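Local coordinates for GTP-binding protein (PDB 2DBY) that binds GDP and probably acts as an ATPase that associates with the 70S ribosome and its 50S subunit whether or not nucleotide is bound, at residues G78-G86 / V130-A138; H173-R181 / P197-I205. All coordinates share one frame; numbering follows the deposited sequence.

Contact 1: G78-G86 / V130-A138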
loop_
_atom_site.group_PDB
_atom_site.type_symbol
_atom_site.label_atom_id
_atom_site.label_comp_id
_atom_site.label_asym_id
_atom_site.label_seq_id
_atom_site.Cartn_x
_atom_site.Cartn_y
_atom_site.Cartn_z
ATOM N N GLY A 78 -1.359 -10.648 -17.277
ATOM C CA GLY A 78 -1.020 -12.041 -17.489
ATOM C C GLY A 78 -2.062 -13.107 -17.253
ATOM O O GLY A 78 -2.927 -13.003 -16.366
ATOM N N LEU A 79 -1.985 -14.152 -18.067
ATOM C CA LEU A 79 -2.883 -15.295 -17.919
ATOM C C LEU A 79 -2.434 -15.877 -16.566
ATOM O O LEU A 79 -1.223 -15.940 -16.293
ATOM C CB LEU A 79 -2.658 -16.305 -19.065
ATOM C CG LEU A 79 -3.313 -17.710 -18.999
ATOM C CD1 LEU A 79 -3.655 -18.223 -20.415
ATOM C CD2 LEU A 79 -2.366 -18.703 -18.285
ATOM N N VAL A 80 -3.389 -16.282 -15.727
ATOM C CA VAL A 80 -3.061 -16.795 -14.390
ATOM C C VAL A 80 -2.811 -18.310 -14.272
ATOM O O VAL A 80 -1.725 -18.738 -13.836
ATOM C CB VAL A 80 -4.178 -16.434 -13.370
ATOM C CG1 VAL A 80 -3.793 -16.913 -11.971
ATOM C CG2 VAL A 80 -4.402 -14.921 -13.351
ATOM N N LYS A 81 -3.804 -19.113 -14.650
ATOM C CA LYS A 81 -3.679 -20.546 -14.497
ATOM C C LYS A 81 -2.953 -21.264 -15.595
ATOM O O LYS A 81 -3.494 -21.448 -16.685
ATOM C CB LYS A 81 -5.050 -21.208 -14.308
ATOM C CG LYS A 81 -4.924 -22.674 -13.896
ATOM C CD LYS A 81 -6.262 -23.360 -13.733
ATOM C CE LYS A 81 -6.036 -24.868 -13.503
ATOM N NZ LYS A 81 -7.238 -25.703 -13.789
ATOM N N GLY A 82 -1.753 -21.738 -15.268
ATOM C CA GLY A 82 -0.954 -22.452 -16.247
ATOM C C GLY A 82 -1.124 -23.968 -16.177
ATOM O O GLY A 82 -1.826 -24.510 -15.318
ATOM N N ALA A 83 -0.476 -24.662 -17.101
ATOM C CA ALA A 83 -0.541 -26.122 -17.154
ATOM C C ALA A 83 0.569 -26.769 -16.305
ATOM O O ALA A 83 0.506 -27.969 -15.971
ATOM C CB ALA A 83 -0.422 -26.589 -18.629
ATOM N N HIS A 84 1.591 -25.986 -15.982
ATOM C CA HIS A 84 2.742 -26.474 -15.200
ATOM C C HIS A 84 3.457 -27.624 -15.912
ATOM O O HIS A 84 4.030 -28.520 -15.275
ATOM C CB HIS A 84 2.275 -26.896 -13.794
ATOM C CG HIS A 84 1.723 -25.751 -13.002
ATOM N ND1 HIS A 84 2.535 -24.874 -12.312
ATOM C CD2 HIS A 84 0.476 -25.223 -12.959
ATOM C CE1 HIS A 84 1.812 -23.850 -11.893
ATOM N NE2 HIS A 84 0.562 -24.034 -12.275
ATOM N N LYS A 85 3.437 -27.584 -17.239
ATOM C CA LYS A 85 4.119 -28.603 -18.015
ATOM C C LYS A 85 5.338 -28.049 -18.727
ATOM O O LYS A 85 5.790 -28.591 -19.722
ATOM C CB LYS A 85 3.142 -29.263 -18.985
ATOM C CG LYS A 85 2.175 -30.165 -18.249
ATOM C CD LYS A 85 1.157 -30.784 -19.168
ATOM C CE LYS A 85 0.148 -31.581 -18.364
ATOM N NZ LYS A 85 -0.945 -32.081 -19.255
ATOM N N GLY A 86 5.867 -26.952 -18.193
ATOM C CA GLY A 86 7.065 -26.344 -18.746
ATOM C C GLY A 86 6.855 -25.497 -19.992
ATOM O O GLY A 86 7.807 -24.909 -20.522
ATOM N N VAL A 130 -8.127 -19.606 -7.238
ATOM C CA VAL A 130 -7.396 -19.825 -8.486
ATOM C C VAL A 130 -6.078 -19.070 -8.453
ATOM O O VAL A 130 -5.023 -19.635 -8.730
ATOM C CB VAL A 130 -8.211 -19.380 -9.740
ATOM C CG1 VAL A 130 -7.286 -19.314 -10.972
ATOM C CG2 VAL A 130 -9.344 -20.376 -10.001
ATOM N N VAL A 131 -6.130 -17.786 -8.108
ATOM C CA VAL A 131 -4.899 -17.019 -8.053
ATOM C C VAL A 131 -3.984 -17.526 -6.952
ATOM O O VAL A 131 -2.794 -17.729 -7.176
ATOM C CB VAL A 131 -5.188 -15.511 -7.823
ATOM C CG1 VAL A 131 -3.883 -14.755 -7.515
ATOM C CG2 VAL A 131 -5.859 -14.945 -9.072
ATOM N N GLU A 132 -4.556 -17.745 -5.776
ATOM C CA GLU A 132 -3.785 -18.180 -4.617
ATOM C C GLU A 132 -3.103 -19.509 -4.913
ATOM O O GLU A 132 -1.952 -19.710 -4.543
ATOM C CB GLU A 132 -4.703 -18.273 -3.403
ATOM C CG GLU A 132 -4.082 -18.793 -2.113
ATOM C CD GLU A 132 -2.955 -17.947 -1.561
ATOM O OE1 GLU A 132 -2.929 -16.713 -1.789
ATOM O OE2 GLU A 132 -2.097 -18.530 -0.857
ATOM N N THR A 133 -3.805 -20.414 -5.580
ATOM C CA THR A 133 -3.203 -21.710 -5.922
ATOM C C THR A 133 -1.939 -21.537 -6.785
ATOM O O THR A 133 -0.909 -22.158 -6.514
ATOM C CB THR A 133 -4.256 -22.599 -6.589
ATOM O OG1 THR A 133 -5.148 -23.048 -5.553
ATOM C CG2 THR A 133 -3.620 -23.810 -7.290
ATOM N N GLU A 134 -1.986 -20.667 -7.797
ATOM C CA GLU A 134 -0.801 -20.441 -8.622
ATOM C C GLU A 134 0.350 -19.820 -7.799
ATOM O O GLU A 134 1.532 -20.149 -7.987
ATOM C CB GLU A 134 -1.130 -19.520 -9.811
ATOM C CG GLU A 134 -2.135 -20.117 -10.836
ATOM C CD GLU A 134 -1.790 -21.541 -11.272
ATOM O OE1 GLU A 134 -2.490 -22.481 -10.826
ATOM O OE2 GLU A 134 -0.827 -21.721 -12.052
ATOM N N LEU A 135 0.022 -18.913 -6.882
ATOM C CA LEU A 135 1.092 -18.302 -6.071
ATOM C C LEU A 135 1.722 -19.339 -5.123
ATOM O O LEU A 135 2.938 -19.332 -4.886
ATOM C CB LEU A 135 0.552 -17.133 -5.239
ATOM C CG LEU A 135 -0.129 -16.000 -6.026
ATOM C CD1 LEU A 135 -0.441 -14.852 -5.059
ATOM C CD2 LEU A 135 0.794 -15.504 -7.129
ATOM N N LEU A 136 0.878 -20.216 -4.593
ATOM C CA LEU A 136 1.337 -21.263 -3.690
ATOM C C LEU A 136 2.266 -22.212 -4.429
ATOM O O LEU A 136 3.306 -22.566 -3.903
ATOM C CB LEU A 136 0.151 -22.057 -3.127
ATOM C CG LEU A 136 -0.633 -21.436 -1.979
ATOM C CD1 LEU A 136 -1.980 -22.127 -1.862
ATOM C CD2 LEU A 136 0.161 -21.581 -0.676
ATOM N N LEU A 137 1.902 -22.610 -5.650
ATOM C CA LEU A 137 2.733 -23.529 -6.415
ATOM C C LEU A 137 4.103 -22.923 -6.669
ATOM O O LEU A 137 5.129 -23.610 -6.582
ATOM C CB LEU A 137 2.047 -23.890 -7.745
ATOM C CG LEU A 137 0.831 -24.810 -7.569
ATOM C CD1 LEU A 137 0.091 -24.944 -8.909
ATOM C CD2 LEU A 137 1.283 -26.167 -7.087
ATOM N N ALA A 138 4.147 -21.631 -6.982
ATOM C CA ALA A 138 5.441 -20.998 -7.223
ATOM C C ALA A 138 6.274 -20.948 -5.934
ATOM O O ALA A 138 7.497 -21.194 -5.949
ATOM C CB ALA A 138 5.235 -19.563 -7.773
#
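His84 and Glu134 meet in a histidine-carboxylate hydrogen bond: His84 NE2 donates to Glu134 OE2 over 2.7 Å, at an N-H...O angle of 149°. The oxygen lies close to the imidazole plane and is approached on its syn side, while the ring and carboxylate planes are turned 53° apart. Glu134 OE2 takes a second, weak bond from the backbone, Gly82 N at 3.3 Å, so one buried carboxylate oxygen holds two points of a loop that has no regular structure. Leu137, one helical turn on from Glu134, lays its CD1 over a face of the His84 ring, 3.8 Å from the centroid, a CH-pi contact that, with the bond to Glu134, probably helps to fix the ring's rotation. Behind the carboxylate, Glu134 is bent at chi2 (-48°), and its CG packs 3.8 Å from Val80 CG1. Val80 CG1 also reaches Val131 CG2 at 4.1 Å, giving the loop an apolar footing beside the polar one. Lys81 passes the glutamate with its backbone and first methylenes, its CG 3.9 Å from Glu134 OE1, before the extended chain leads away from the helix. Gly78 ends the DxxG motif expected of such GTPases, which makes 78-86 probably part of switch II; here it rests on the helix chiefly through Glu134. The loop leaves strand 66-75 and leads to helix 91-98, whose Phe93 touches both Val80 and Val131. Farther in, Val131 reaches His105, so this stretch of helix 124-156 packs against the loop, helix 91-98 and strand 102-108 of the central sheet together.

Contact 2: H173-R181 / P197-I205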
loop_
_atom_site.group_PDB
_atom_site.type_symbol
_atom_site.label_atom_id
_atom_site.label_comp_id
_atom_site.label_asym_id
_atom_site.label_seq_id
_atom_site.Cartn_x
_atom_site.Cartn_y
_atom_site.Cartn_z
ATOM N N HIS A 173 3.400 -25.303 6.263
ATOM C CA HIS A 173 2.256 -24.389 6.141
ATOM C C HIS A 173 1.736 -24.319 4.695
ATOM O O HIS A 173 0.528 -24.473 4.447
ATOM C CB HIS A 173 2.712 -22.998 6.617
ATOM C CG HIS A 173 1.609 -22.001 6.795
ATOM N ND1 HIS A 173 0.721 -22.044 7.850
ATOM C CD2 HIS A 173 1.320 -20.871 6.105
ATOM C CE1 HIS A 173 -0.058 -20.974 7.811
ATOM N NE2 HIS A 173 0.286 -20.248 6.758
ATOM N N LEU A 174 2.634 -24.092 3.744
ATOM C CA LEU A 174 2.226 -24.007 2.348
ATOM C C LEU A 174 1.750 -25.333 1.760
ATOM O O LEU A 174 0.842 -25.351 0.925
ATOM C CB LEU A 174 3.333 -23.388 1.493
ATOM C CG LEU A 174 3.241 -21.848 1.461
ATOM C CD1 LEU A 174 3.708 -21.250 2.818
ATOM C CD2 LEU A 174 4.149 -21.328 0.344
ATOM N N GLN A 175 2.335 -26.441 2.214
ATOM C CA GLN A 175 1.910 -27.751 1.743
ATOM C C GLN A 175 0.467 -28.014 2.211
ATOM O O GLN A 175 -0.220 -28.862 1.655
ATOM C CB GLN A 175 2.859 -28.846 2.256
ATOM C CG GLN A 175 4.098 -29.030 1.377
ATOM C CD GLN A 175 3.783 -29.482 -0.070
ATOM O OE1 GLN A 175 2.631 -29.725 -0.438
ATOM N NE2 GLN A 175 4.824 -29.582 -0.890
ATOM N N GLU A 176 0.017 -27.303 3.243
ATOM C CA GLU A 176 -1.371 -27.440 3.706
ATOM C C GLU A 176 -2.279 -26.462 2.951
ATOM O O GLU A 176 -3.464 -26.337 3.260
ATOM C CB GLU A 176 -1.473 -27.175 5.214
ATOM C CG GLU A 176 -0.714 -28.218 5.999
ATOM C CD GLU A 176 -0.657 -27.985 7.489
ATOM O OE1 GLU A 176 -1.026 -26.900 7.958
ATOM O OE2 GLU A 176 -0.221 -28.911 8.205
ATOM N N GLY A 177 -1.711 -25.759 1.972
ATOM C CA GLY A 177 -2.487 -24.824 1.169
ATOM C C GLY A 177 -2.672 -23.458 1.819
ATOM O O GLY A 177 -3.558 -22.696 1.430
ATOM N N LYS A 178 -1.839 -23.143 2.809
ATOM C CA LYS A 178 -1.943 -21.861 3.523
ATOM C C LYS A 178 -0.858 -20.868 3.077
ATOM O O LYS A 178 0.290 -21.238 2.835
ATOM C CB LYS A 178 -1.875 -22.105 5.030
ATOM C CG LYS A 178 -3.049 -23.010 5.472
ATOM C CD LYS A 178 -2.758 -23.757 6.741
ATOM C CE LYS A 178 -3.808 -24.875 6.931
ATOM N NZ LYS A 178 -3.532 -25.661 8.164
ATOM N N PRO A 179 -1.203 -19.591 2.974
ATOM C CA PRO A 179 -0.218 -18.593 2.532
ATOM C C PRO A 179 0.838 -18.220 3.553
ATOM O O PRO A 179 0.569 -18.229 4.752
ATOM C CB PRO A 179 -1.090 -17.389 2.163
ATOM C CG PRO A 179 -2.249 -17.513 3.167
ATOM C CD PRO A 179 -2.515 -18.984 3.288
ATOM N N ALA A 180 2.021 -17.829 3.078
ATOM C CA ALA A 180 3.086 -17.455 3.992
ATOM C C ALA A 180 2.656 -16.268 4.862
ATOM O O ALA A 180 3.080 -16.159 6.009
ATOM C CB ALA A 180 4.389 -17.117 3.227
ATOM N N ARG A 181 1.756 -15.424 4.359
ATOM C CA ARG A 181 1.374 -14.245 5.133
ATOM C C ARG A 181 0.641 -14.564 6.451
ATOM O O ARG A 181 0.638 -13.720 7.358
ATOM C CB ARG A 181 0.530 -13.275 4.276
ATOM C CG ARG A 181 -0.965 -13.671 4.140
ATOM C CD ARG A 181 -1.635 -12.819 3.018
ATOM N NE ARG A 181 -1.302 -13.293 1.664
ATOM C CZ ARG A 181 -2.007 -14.183 0.969
ATOM N NH1 ARG A 181 -3.113 -14.726 1.460
ATOM N NH2 ARG A 181 -1.601 -14.554 -0.237
ATOM N N PRO A 197 11.475 -13.221 -0.618
ATOM C CA PRO A 197 10.121 -12.646 -0.588
ATOM C C PRO A 197 9.085 -13.499 -1.291
ATOM O O PRO A 197 8.753 -13.250 -2.445
ATOM C CB PRO A 197 10.297 -11.270 -1.268
ATOM C CG PRO A 197 11.783 -11.007 -1.223
ATOM C CD PRO A 197 12.388 -12.389 -1.424
ATOM N N LEU A 198 8.560 -14.495 -0.581
ATOM C CA LEU A 198 7.559 -15.403 -1.136
ATOM C C LEU A 198 6.337 -14.636 -1.632
ATOM O O LEU A 198 5.924 -13.644 -1.032
ATOM C CB LEU A 198 7.107 -16.425 -0.086
ATOM C CG LEU A 198 8.213 -17.385 0.371
ATOM C CD1 LEU A 198 7.614 -18.366 1.399
ATOM C CD2 LEU A 198 8.799 -18.124 -0.832
ATOM N N LEU A 199 5.762 -15.106 -2.736
ATOM C CA LEU A 199 4.603 -14.428 -3.299
ATOM C C LEU A 199 3.416 -14.386 -2.335
ATOM O O LEU A 199 2.701 -13.367 -2.259
ATOM C CB LEU A 199 4.186 -15.112 -4.601
ATOM C CG LEU A 199 5.320 -15.199 -5.634
ATOM C CD1 LEU A 199 4.713 -15.748 -6.918
ATOM C CD2 LEU A 199 5.982 -13.809 -5.916
ATOM N N THR A 200 3.201 -15.476 -1.602
ATOM C CA THR A 200 2.083 -15.537 -0.666
ATOM C C THR A 200 2.367 -14.853 0.666
ATOM O O THR A 200 1.512 -14.861 1.555
ATOM C CB THR A 200 1.607 -16.995 -0.388
ATOM O OG1 THR A 200 2.681 -17.745 0.178
ATOM C CG2 THR A 200 1.151 -17.662 -1.687
ATOM N N ALA A 201 3.551 -14.257 0.789
ATOM C CA ALA A 201 3.905 -13.490 1.992
ATOM C C ALA A 201 3.487 -12.014 1.789
ATOM O O ALA A 201 3.414 -11.236 2.762
ATOM C CB ALA A 201 5.433 -13.588 2.277
ATOM N N LYS A 202 3.223 -11.619 0.543
ATOM C CA LYS A 202 2.798 -10.238 0.284
ATOM C C LYS A 202 1.401 -9.992 0.870
ATOM O O LYS A 202 0.508 -10.852 0.787
ATOM C CB LYS A 202 2.769 -9.946 -1.238
ATOM C CG LYS A 202 4.115 -10.198 -1.943
ATOM C CD LYS A 202 3.997 -10.061 -3.471
ATOM C CE LYS A 202 5.299 -10.458 -4.178
ATOM N NZ LYS A 202 6.385 -9.445 -4.007
ATOM N N PRO A 203 1.194 -8.816 1.480
ATOM C CA PRO A 203 -0.127 -8.517 2.050
ATOM C C PRO A 203 -1.143 -8.538 0.921
ATOM O O PRO A 203 -0.829 -8.181 -0.228
ATOM C CB PRO A 203 0.044 -7.107 2.607
ATOM C CG PRO A 203 1.492 -7.071 2.979
ATOM C CD PRO A 203 2.178 -7.781 1.849
ATOM N N VAL A 204 -2.372 -8.904 1.258
ATOM C CA VAL A 204 -3.432 -8.974 0.250
ATOM C C VAL A 204 -4.665 -8.203 0.670
ATOM O O VAL A 204 -5.017 -8.189 1.870
ATOM C CB VAL A 204 -3.884 -10.440 0.010
ATOM C CG1 VAL A 204 -5.182 -10.452 -0.832
ATOM C CG2 VAL A 204 -2.794 -11.238 -0.701
ATOM N N ILE A 205 -5.278 -7.531 -0.310
ATOM C CA ILE A 205 -6.548 -6.822 -0.107
ATOM C C ILE A 205 -7.547 -7.480 -1.063
ATOM O O ILE A 205 -7.261 -7.619 -2.241
ATOM C CB ILE A 205 -6.449 -5.338 -0.526
ATOM C CG1 ILE A 205 -5.417 -4.603 0.317
ATOM C CG2 ILE A 205 -7.848 -4.662 -0.402
ATOM C CD1 ILE A 205 -4.923 -3.327 -0.383
HETATM O O HOH W 1 0.275 -12.742 -1.252
#
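The 3-10 turns at Ala180-Arg181 and Leu199-Ala201 bring the chains so close that Arg181 and Ala201 have CA atoms 4.1 Å apart, and Arg181 N donates to Thr200 O at 2.9 Å. Helix 161-175 closes in a Schellman motif at Gly177, and the chain after it packs on the lead into strand 204-209 of the G domain's central sheet. Thr200 OG1 accepts an almost straight bond from Ala180 N (3.0 Å, 174°). Chi1 of 60° sets this hydroxyl between the backbone N and the carbonyl carbon, where it is also hydrogen-bonded to Asp139 of helix 124-156. Ala180 CB touches Ala201 CB, at 3.8 Å, and Leu198 CD1. The Arg181 chain turns at chi3 (78°), carrying the guanidinium past Thr200 O toward strand 204-209. Val204 CG2 lies over one face and Pro179 CB over the other, while Arg181 NE donates to Lys202 O at 3.2 Å. Arg181 NH2 donates to a water (2.8 Å) that bonds to Leu199 O and Lys202 O, and also pairs with Glu132; NH1 goes to Glu234 O. Sandwiched flat, the side chain bonds directly to two carbonyls, and its salt bridge probably offsets the cost of charge in this largely buried junction.

Contacts 1 and 2 lie in series along the chain, with centres 14 Å apart, and both lean on helix 124-156. Glu134 of that helix serves the loop 78-86, while Glu132 turns to the other contact, where its OE1 forms a salt bridge with Arg181 NH2 at 3.0 Å and its OE2 packs 3.4 Å from Pro179 CB. Two acidic residues two positions apart on the helix thus face the two contacts, so the helix joins a probable switch element structurally to the junction at the foot of strand 204-209. Contact 1 is nearer the nucleotide: the Val80 side chain is about 11 Å from the bound GDP. Contact 2 lies away from the annotated sites, although its strand leads to Asn209, which binds GDP.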